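Local structure of putative xylanase (Bacteroides fragilis, 2P1G) at residues T44-Y49 with M192-Y197; L119-M124 with G186-H191; K199-L204 with K218-Q223. The protein is a putative xylanase, probably a hydrolase of glycosyl bonds, though its family resembles N-acetylmuramoyl-L-alanine amidases. All coordinates share one frame; numbering follows the deposited sequence.

Interaction 1. Residues T44-Y49 with M192-Y197; sequences TTFVEY and MGIAIY
Val47 and Met192 meet almost at right angles in a largely apolar contact: no hydrogen bond crosses between helix residues 44-49 and strand residues 192-197. The thioether does its touching through the terminal methyl. Met192 CE lies 4.0 Å from Val47 CB and also 4.0 Å from Thr44 OG1, so it sits against one turn of the helix. A bend at the end of the methionine chain (chi3 -43°) turns CE toward Val47.

Backbone takes part at the glycine. Val47 CG2, the branch beside its own backbone N, comes within 4.0 Å of Gly193 CA. The CA atoms of Val47 and Gly193 are 6.5 Å apart.

The third element is aromatic. Phe46 CG is anti to the backbone N (chi1 165°), which sends the ring toward the strand, and CZ stops 3.8 Å from Ile194 CD1.

Such packing of a helix on an antiparallel sheet is consistent with the papain-like core of clan CA. Ile177 of strand 177-182 touches both Val47 and Met192, strand 201-208 supplies Leu205 and Ala207 to Phe46, and helix 65-76 packs against other residues of helix 43-54.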
loop_
_atom_site.group_PDB
_atom_site.type_symbol
_atom_site.label_atom_id
_atom_site.label_comp_id
_atom_site.label_asym_id
_atom_site.label_seq_id
_atom_site.Cartn_x
_atom_site.Cartn_y
_atom_site.Cartn_z
ATOM N N THR A 44 3.730 -3.094 2.318
ATOM C CA THR A 44 3.858 -2.111 1.261
ATOM C C THR A 44 4.939 -2.488 0.258
ATOM O O THR A 44 4.696 -2.444 -0.936
ATOM C CB THR A 44 4.101 -0.721 1.847
ATOM O OG1 THR A 44 2.890 -0.292 2.485
ATOM C CG2 THR A 44 4.476 0.263 0.738
ATOM N N THR A 45 6.117 -2.892 0.721
ATOM C CA THR A 45 7.182 -3.172 -0.257
ATOM C C THR A 45 6.788 -4.383 -1.105
ATOM O O THR A 45 7.115 -4.431 -2.290
ATOM C CB THR A 45 8.593 -3.339 0.349
ATOM O OG1 THR A 45 8.650 -4.526 1.140
ATOM C CG2 THR A 45 8.958 -2.147 1.198
ATOM N N PHE A 46 6.042 -5.327 -0.524
ATOM C CA PHE A 46 5.561 -6.458 -1.294
ATOM C C PHE A 46 4.774 -5.967 -2.509
ATOM O O PHE A 46 5.084 -6.321 -3.645
ATOM C CB PHE A 46 4.699 -7.412 -0.439
ATOM C CG PHE A 46 3.890 -8.390 -1.256
ATOM C CD1 PHE A 46 4.507 -9.138 -2.275
ATOM C CD2 PHE A 46 2.525 -8.536 -1.044
ATOM C CE1 PHE A 46 3.787 -10.033 -3.052
ATOM C CE2 PHE A 46 1.770 -9.456 -1.831
ATOM C CZ PHE A 46 2.415 -10.208 -2.825
ATOM N N VAL A 47 3.771 -5.137 -2.271
ATOM C CA VAL A 47 2.939 -4.636 -3.357
ATOM C C VAL A 47 3.747 -3.803 -4.352
ATOM O O VAL A 47 3.550 -3.933 -5.565
ATOM C CB VAL A 47 1.714 -3.896 -2.804
ATOM C CG1 VAL A 47 0.955 -3.165 -3.897
ATOM C CG2 VAL A 47 0.815 -4.884 -2.064
ATOM N N GLU A 48 4.696 -3.005 -3.850
ATOM C CA GLU A 48 5.510 -2.174 -4.744
ATOM C C GLU A 48 6.325 -3.045 -5.678
ATOM O O GLU A 48 6.401 -2.736 -6.869
ATOM C CB GLU A 48 6.465 -1.265 -3.974
ATOM C CG GLU A 48 5.786 -0.168 -3.149
ATOM C CD GLU A 48 6.811 0.675 -2.392
ATOM O OE1 GLU A 48 7.830 0.121 -1.883
ATOM O OE2 GLU A 48 6.569 1.877 -2.283
ATOM N N TYR A 49 6.948 -4.107 -5.141
ATOM C CA TYR A 49 7.761 -4.985 -6.009
ATOM C C TYR A 49 6.881 -5.658 -7.047
ATOM O O TYR A 49 7.219 -5.678 -8.221
ATOM C CB TYR A 49 8.563 -6.044 -5.233
ATOM C CG TYR A 49 9.553 -5.459 -4.241
ATOM C CD1 TYR A 49 10.400 -4.401 -4.606
ATOM C CD2 TYR A 49 9.664 -5.986 -2.955
ATOM C CE1 TYR A 49 11.289 -3.853 -3.703
ATOM C CE2 TYR A 49 10.567 -5.433 -2.019
ATOM C CZ TYR A 49 11.378 -4.371 -2.420
ATOM O OH TYR A 49 12.273 -3.804 -1.533
ATOM N N MET A 192 -2.262 -3.122 2.976
ATOM C CA MET A 192 -2.610 -3.309 1.562
ATOM C C MET A 192 -2.276 -4.758 1.185
ATOM O O MET A 192 -1.499 -5.445 1.855
ATOM C CB MET A 192 -1.769 -2.409 0.639
ATOM C CG MET A 192 -2.204 -0.932 0.307
ATOM S SD MET A 192 -1.160 -0.268 -1.102
ATOM C CE MET A 192 0.412 -0.890 -0.571
ATOM N N GLY A 193 -2.856 -5.213 0.092
ATOM C CA GLY A 193 -2.509 -6.533 -0.462
ATOM C C GLY A 193 -3.081 -6.635 -1.856
ATOM O O GLY A 193 -3.535 -5.625 -2.425
ATOM N N ILE A 194 -3.080 -7.850 -2.408
ATOM C CA ILE A 194 -3.550 -8.062 -3.773
ATOM C C ILE A 194 -4.759 -9.009 -3.736
ATOM O O ILE A 194 -4.715 -10.064 -3.057
ATOM C CB ILE A 194 -2.413 -8.665 -4.645
ATOM C CG1 ILE A 194 -1.209 -7.715 -4.684
ATOM C CG2 ILE A 194 -2.937 -8.961 -6.073
ATOM C CD1 ILE A 194 0.068 -8.378 -5.197
ATOM N N ALA A 195 -5.811 -8.649 -4.469
ATOM C CA ALA A 195 -7.029 -9.468 -4.535
ATOM C C ALA A 195 -6.759 -10.785 -5.247
ATOM O O ALA A 195 -6.070 -10.826 -6.272
ATOM C CB ALA A 195 -8.139 -8.716 -5.243
ATOM N N ILE A 196 -7.315 -11.852 -4.692
ATOM C CA ILE A 196 -7.216 -13.171 -5.311
ATOM C C ILE A 196 -8.452 -13.943 -4.924
ATOM O O ILE A 196 -8.799 -14.005 -3.744
ATOM C CB ILE A 196 -5.902 -13.938 -4.964
ATOM C CG1 ILE A 196 -5.871 -15.298 -5.703
ATOM C CG2 ILE A 196 -5.712 -14.147 -3.458
ATOM C CD1 ILE A 196 -4.558 -16.035 -5.557
ATOM N N TYR A 197 -9.136 -14.482 -5.930
ATOM C CA TYR A 197 -10.308 -15.300 -5.699
ATOM C C TYR A 197 -9.879 -16.756 -5.557
ATOM O O TYR A 197 -9.157 -17.281 -6.418
ATOM C CB TYR A 197 -11.316 -15.127 -6.839
ATOM C CG TYR A 197 -12.107 -13.844 -6.755
ATOM C CD1 TYR A 197 -13.331 -13.799 -6.070
ATOM C CD2 TYR A 197 -11.622 -12.676 -7.322
ATOM C CE1 TYR A 197 -14.076 -12.601 -5.991
ATOM C CE2 TYR A 197 -12.337 -11.494 -7.241
ATOM C CZ TYR A 197 -13.535 -11.452 -6.565
ATOM O OH TYR A 197 -14.226 -10.271 -6.515
#

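Interaction 2. Residues L119-M124 with G186-H191; sequences LSLSYM and GLDVSH
Gly186, in the loop of the hairpin formed by strands 177-182 and 189-198, docks on the start of helix 123-126 through its carbonyl oxygen. Gly186 O takes two backbone N-H groups from opposite faces of its carbonyl plane: Ser122 N at 3.0 Å, nearly straight (164°), and Tyr123 N at 3.1 Å, more bent (148°). Leu121 CA adds a weak C-H contact to the same oxygen. The backbones come very near each other here: the CB position of Gly186 would fall against Tyr123 N, which, with the positive phi of 88°, fits a glycine.

Two waters continue the link. One accepts from Gly186 N and donates to Ser120 O at 2.7 Å; the other accepts from Ser120 N and donates to Leu187 O.

Side chains add to the backbone bonds. Leu187 CD2 lies 3.6 Å from Tyr123 CB; with Tyr123 CG anti to its backbone N, it is the base of the tyrosine that makes this contact while the phenol leads off. Farther on, Leu121 CD2 rests 3.5 Å from Asp188 CG, a methyl against a carboxylate whose OD2 is held by a hydrogen bond with Ser93 OG.

Leu151 of helix 138-151 touches Leu121, helix 92-101 supplies Ser93 and also touches Leu119 and Val189, and strand 177-182 meets Leu187 through Thr182.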
loop_
_atom_site.group_PDB
_atom_site.type_symbol
_atom_site.label_atom_id
_atom_site.label_comp_id
_atom_site.label_asym_id
_atom_site.label_seq_id
_atom_site.Cartn_x
_atom_site.Cartn_y
_atom_site.Cartn_z
ATOM N N LEU A 119 -9.781 12.384 4.576
ATOM C CA LEU A 119 -8.475 11.975 5.115
ATOM C C LEU A 119 -8.135 12.807 6.329
ATOM O O LEU A 119 -8.448 13.998 6.371
ATOM C CB LEU A 119 -7.375 12.096 4.064
ATOM C CG LEU A 119 -7.546 11.337 2.739
ATOM C CD1 LEU A 119 -6.360 11.637 1.884
ATOM C CD2 LEU A 119 -7.691 9.810 2.922
ATOM N N SER A 120 -7.499 12.174 7.313
ATOM C CA SER A 120 -6.994 12.876 8.488
ATOM C C SER A 120 -5.714 12.185 8.894
ATOM O O SER A 120 -5.750 11.159 9.586
ATOM C CB SER A 120 -7.998 12.853 9.645
ATOM O OG SER A 120 -7.526 13.687 10.713
ATOM N N LEU A 121 -4.594 12.738 8.420
ATOM C CA LEU A 121 -3.260 12.161 8.619
ATOM C C LEU A 121 -2.459 12.979 9.652
ATOM O O LEU A 121 -2.399 14.207 9.557
ATOM C CB LEU A 121 -2.512 12.150 7.293
ATOM C CG LEU A 121 -3.260 11.549 6.097
ATOM C CD1 LEU A 121 -2.460 11.733 4.842
ATOM C CD2 LEU A 121 -3.546 10.082 6.371
ATOM N N SER A 122 -1.841 12.294 10.617
ATOM C CA SER A 122 -1.076 12.967 11.664
ATOM C C SER A 122 -0.232 12.024 12.490
ATOM O O SER A 122 0.502 12.475 13.367
ATOM C CB SER A 122 -1.997 13.776 12.597
ATOM O OG SER A 122 -2.990 12.968 13.230
ATOM N N TYR A 123 -0.319 10.727 12.210
ATOM C CA TYR A 123 0.322 9.752 13.077
ATOM C C TYR A 123 1.810 9.976 13.122
ATOM O O TYR A 123 2.390 9.974 14.196
ATOM C CB TYR A 123 0.043 8.321 12.640
ATOM C CG TYR A 123 0.554 7.284 13.626
ATOM C CD1 TYR A 123 -0.277 6.751 14.603
ATOM C CD2 TYR A 123 1.882 6.851 13.578
ATOM C CE1 TYR A 123 0.203 5.757 15.513
ATOM C CE2 TYR A 123 2.377 5.899 14.491
ATOM C CZ TYR A 123 1.526 5.353 15.444
ATOM O OH TYR A 123 2.023 4.408 16.337
ATOM N N MET A 124 2.444 10.145 11.964
ATOM C CA MET A 124 3.898 10.204 11.943
ATOM C C MET A 124 4.433 11.437 12.669
ATOM O O MET A 124 5.379 11.339 13.447
ATOM C CB MET A 124 4.429 10.165 10.498
ATOM C CG MET A 124 4.120 8.866 9.744
ATOM S SD MET A 124 4.916 8.798 8.098
ATOM C CE MET A 124 6.625 8.453 8.570
ATOM N N GLY A 186 -5.190 9.278 13.102
ATOM C CA GLY A 186 -3.991 9.790 12.443
ATOM C C GLY A 186 -3.563 9.043 11.207
ATOM O O GLY A 186 -2.585 9.412 10.578
ATOM N N LEU A 187 -4.320 8.004 10.853
ATOM C CA LEU A 187 -3.992 7.149 9.715
ATOM C C LEU A 187 -5.221 6.949 8.810
ATOM O O LEU A 187 -6.376 7.166 9.226
ATOM C CB LEU A 187 -3.487 5.765 10.200
ATOM C CG LEU A 187 -2.206 5.694 11.024
ATOM C CD1 LEU A 187 -2.032 4.314 11.596
ATOM C CD2 LEU A 187 -1.012 6.021 10.128
ATOM N N ASP A 188 -4.919 6.537 7.581
ATOM C CA ASP A 188 -5.839 6.408 6.479
ATOM C C ASP A 188 -6.097 4.935 6.111
ATOM O O ASP A 188 -7.220 4.518 5.854
ATOM C CB ASP A 188 -5.221 7.117 5.235
ATOM C CG ASP A 188 -3.670 6.814 5.000
ATOM O OD1 ASP A 188 -2.953 6.261 5.811
ATOM O OD2 ASP A 188 -3.159 7.185 3.948
ATOM N N VAL A 189 -5.013 4.181 6.064
ATOM C CA VAL A 189 -5.002 2.833 5.517
ATOM C C VAL A 189 -4.034 2.098 6.422
ATOM O O VAL A 189 -2.938 2.606 6.733
ATOM C CB VAL A 189 -4.473 2.813 4.047
ATOM C CG1 VAL A 189 -4.140 1.383 3.610
ATOM C CG2 VAL A 189 -5.466 3.484 3.074
ATOM N N SER A 190 -4.428 0.922 6.891
ATOM C CA SER A 190 -3.591 0.192 7.816
ATOM C C SER A 190 -2.789 -0.898 7.120
ATOM O O SER A 190 -1.751 -1.314 7.623
ATOM C CB SER A 190 -4.444 -0.422 8.902
ATOM O OG SER A 190 -5.402 -1.256 8.324
ATOM N N HIS A 191 -3.258 -1.341 5.957
ATOM C CA HIS A 191 -2.684 -2.515 5.303
ATOM C C HIS A 191 -3.076 -2.501 3.824
ATOM O O HIS A 191 -4.080 -1.917 3.467
ATOM C CB HIS A 191 -3.289 -3.756 5.963
ATOM C CG HIS A 191 -2.575 -5.026 5.656
ATOM N ND1 HIS A 191 -3.239 -6.171 5.273
ATOM C CD2 HIS A 191 -1.263 -5.348 5.697
ATOM C CE1 HIS A 191 -2.362 -7.140 5.072
ATOM N NE2 HIS A 191 -1.156 -6.666 5.319
HETATM O O HOH W 1 -7.482 9.259 7.262
HETATM O O HOH W 2 -7.351 10.170 11.482
#

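Interaction 3. Residues K199-L204 with K218-Q223; sequences KGQLHL and KTALSQ
Leu202 O is gripped chiefly by Leu221 N, 2.8 Å away in the carbonyl plane with an almost straight N-H (167°). Ala220 CA adds a weak C-H contact to this oxygen, and a water that accepts from Ser222 N lies 3.0 Å from Leu202 O. The strand thus takes up N-H groups of the first turn of helix 221-226, one directly and one probably through water. A second water, between Leu204 N and Thr219 O, is held at 2.6 Å from Thr219 O.

His203 adds a ring contact. Ala220 CA stands over one face of the imidazole, 4.1 Å from the ring centroid and close to the normal, a CH-pi contact. At the ring edge, Lys218 O approaches His203 CE1 to 3.3 Å. Both ring nitrogens are engaged: NE2 donates to Gln201 OE1 at 2.9 Å, coming from above the amide plane, and ND1 is hydrogen-bonded to Gly217 O. These bonds fix the ring's rotation.

Apolar packing comes from Leu202 and Leu221, which lie alongside each other, pointing the same way, with their CD2 methyls 3.8 Å apart. The same first torsion in both, CG anti to N (chi1 173° and 176°), lets the two chains run alongside.

Strand 189-198 flanks Leu202 through Ala195 and Tyr197, Ile178 of strand 177-182 meets both Leu204 and Leu221, and Pro166 touches Ala220 and Ser222.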
loop_
_atom_site.group_PDB
_atom_site.type_symbol
_atom_site.label_atom_id
_atom_site.label_comp_id
_atom_site.label_asym_id
_atom_site.label_seq_id
_atom_site.Cartn_x
_atom_site.Cartn_y
_atom_site.Cartn_z
ATOM N N LYS A 199 -11.612 -20.493 -4.235
ATOM C CA LYS A 199 -12.885 -21.171 -3.906
ATOM C C LYS A 199 -14.100 -20.235 -4.009
ATOM O O LYS A 199 -15.059 -20.341 -3.237
ATOM C CB LYS A 199 -12.816 -21.803 -2.503
ATOM C CG LYS A 199 -11.791 -22.925 -2.351
ATOM C CD LYS A 199 -11.563 -23.266 -0.845
ATOM C CE LYS A 199 -12.705 -24.053 -0.225
ATOM N NZ LYS A 199 -12.627 -24.118 1.286
ATOM N N GLY A 200 -14.065 -19.327 -4.980
ATOM C CA GLY A 200 -15.169 -18.389 -5.209
ATOM C C GLY A 200 -15.178 -17.204 -4.247
ATOM O O GLY A 200 -15.994 -16.292 -4.382
ATOM N N GLN A 201 -14.299 -17.231 -3.254
ATOM C CA GLN A 201 -14.248 -16.165 -2.242
ATOM C C GLN A 201 -13.154 -15.165 -2.587
ATOM O O GLN A 201 -12.099 -15.552 -3.095
ATOM C CB GLN A 201 -13.921 -16.754 -0.886
ATOM C CG GLN A 201 -15.006 -17.611 -0.245
ATOM C CD GLN A 201 -14.537 -18.242 1.063
ATOM O OE1 GLN A 201 -13.371 -18.650 1.187
ATOM N NE2 GLN A 201 -15.442 -18.315 2.056
ATOM N N LEU A 202 -13.406 -13.892 -2.301
ATOM C CA LEU A 202 -12.387 -12.872 -2.434
ATOM C C LEU A 202 -11.458 -12.943 -1.220
ATOM O O LEU A 202 -11.898 -12.698 -0.080
ATOM C CB LEU A 202 -13.036 -11.475 -2.540
ATOM C CG LEU A 202 -12.029 -10.301 -2.525
ATOM C CD1 LEU A 202 -10.987 -10.385 -3.660
ATOM C CD2 LEU A 202 -12.776 -8.975 -2.594
ATOM N N HIS A 203 -10.194 -13.299 -1.477
ATOM C CA HIS A 203 -9.124 -13.337 -0.470
ATOM C C HIS A 203 -8.058 -12.269 -0.751
ATOM O O HIS A 203 -8.111 -11.570 -1.762
ATOM C CB HIS A 203 -8.467 -14.735 -0.452
ATOM C CG HIS A 203 -9.347 -15.805 0.126
ATOM N ND1 HIS A 203 -9.114 -16.373 1.358
ATOM C CD2 HIS A 203 -10.480 -16.382 -0.344
ATOM C CE1 HIS A 203 -10.065 -17.260 1.621
ATOM N NE2 HIS A 203 -10.905 -17.283 0.603
ATOM N N LEU A 204 -7.098 -12.166 0.156
ATOM C CA LEU A 204 -6.014 -11.203 0.046
ATOM C C LEU A 204 -4.679 -11.909 0.057
ATOM O O LEU A 204 -4.383 -12.689 0.970
ATOM C CB LEU A 204 -6.068 -10.213 1.221
ATOM C CG LEU A 204 -5.282 -8.917 1.004
ATOM C CD1 LEU A 204 -5.983 -7.996 -0.001
ATOM C CD2 LEU A 204 -5.137 -8.222 2.357
ATOM N N LYS A 218 -6.128 -17.090 4.632
ATOM C CA LYS A 218 -7.093 -18.189 4.800
ATOM C C LYS A 218 -8.535 -17.700 4.943
ATOM O O LYS A 218 -9.492 -18.413 4.608
ATOM C CB LYS A 218 -6.740 -19.035 6.028
ATOM C CG LYS A 218 -5.405 -19.793 5.924
ATOM C CD LYS A 218 -5.326 -20.922 6.974
ATOM C CE LYS A 218 -5.103 -20.384 8.395
ATOM N NZ LYS A 218 -3.655 -20.335 8.772
ATOM N N THR A 219 -8.693 -16.491 5.460
ATOM C CA THR A 219 -10.016 -15.967 5.726
ATOM C C THR A 219 -10.387 -14.972 4.632
ATOM O O THR A 219 -9.547 -14.144 4.243
ATOM C CB THR A 219 -10.060 -15.303 7.108
ATOM O OG1 THR A 219 -9.216 -14.157 7.105
ATOM C CG2 THR A 219 -9.514 -16.259 8.181
ATOM N N ALA A 220 -11.624 -15.061 4.139
ATOM C CA ALA A 220 -12.122 -14.150 3.113
ATOM C C ALA A 220 -11.906 -12.705 3.561
ATOM O O ALA A 220 -11.998 -12.387 4.754
ATOM C CB ALA A 220 -13.608 -14.403 2.826
ATOM N N LEU A 221 -11.620 -11.832 2.606
ATOM C CA LEU A 221 -11.375 -10.419 2.916
ATOM C C LEU A 221 -12.493 -9.783 3.753
ATOM O O LEU A 221 -12.218 -9.041 4.701
ATOM C CB LEU A 221 -11.138 -9.629 1.626
ATOM C CG LEU A 221 -10.955 -8.106 1.740
ATOM C CD1 LEU A 221 -9.746 -7.778 2.595
ATOM C CD2 LEU A 221 -10.788 -7.519 0.353
ATOM N N SER A 222 -13.749 -10.047 3.396
ATOM C CA SER A 222 -14.875 -9.475 4.124
ATOM C C SER A 222 -14.828 -9.826 5.614
ATOM O O SER A 222 -15.157 -8.984 6.459
ATOM C CB SER A 222 -16.209 -9.904 3.495
ATOM O OG SER A 222 -16.358 -11.313 3.566
ATOM N N GLN A 223 -14.362 -11.036 5.931
ATOM C CA GLN A 223 -14.256 -11.468 7.325
ATOM C C GLN A 223 -13.065 -10.803 8.022
ATOM O O GLN A 223 -13.183 -10.408 9.182
ATOM C CB GLN A 223 -14.168 -12.987 7.443
ATOM C CG GLN A 223 -14.304 -13.483 8.890
ATOM C CD GLN A 223 -14.296 -14.990 9.004
ATOM O OE1 GLN A 223 -15.216 -15.673 8.529
ATOM N NE2 GLN A 223 -13.259 -15.529 9.648
HETATM O O HOH W 3 -14.307 -11.062 0.703
HETATM O O HOH W 4 -7.588 -13.461 2.603
#

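Interactions 1 and 3 lie on the antiparallel sheet, and interaction 2 on the loop leading into strand 189-198. Interactions 1 and 2 adjoin in the sequence at that strand, with centres about 19 Å apart, and interaction 2 is nested within the chain loop that interaction 1 closes. Interaction 3 follows in series on the neighbouring strand 201-208, its centre about 14 Å from that of interaction 1 and about 25 Å from that of interaction 2. Strand to strand, Ile196 O and His203 N probably form a hydrogen bond at 2.8 Å, and His191 CE1 touches Leu204 CD2. So one strand pair carries helix 43-54 and helix 221-226, while the loop before strand 189-198 reaches the start of helix 123-126.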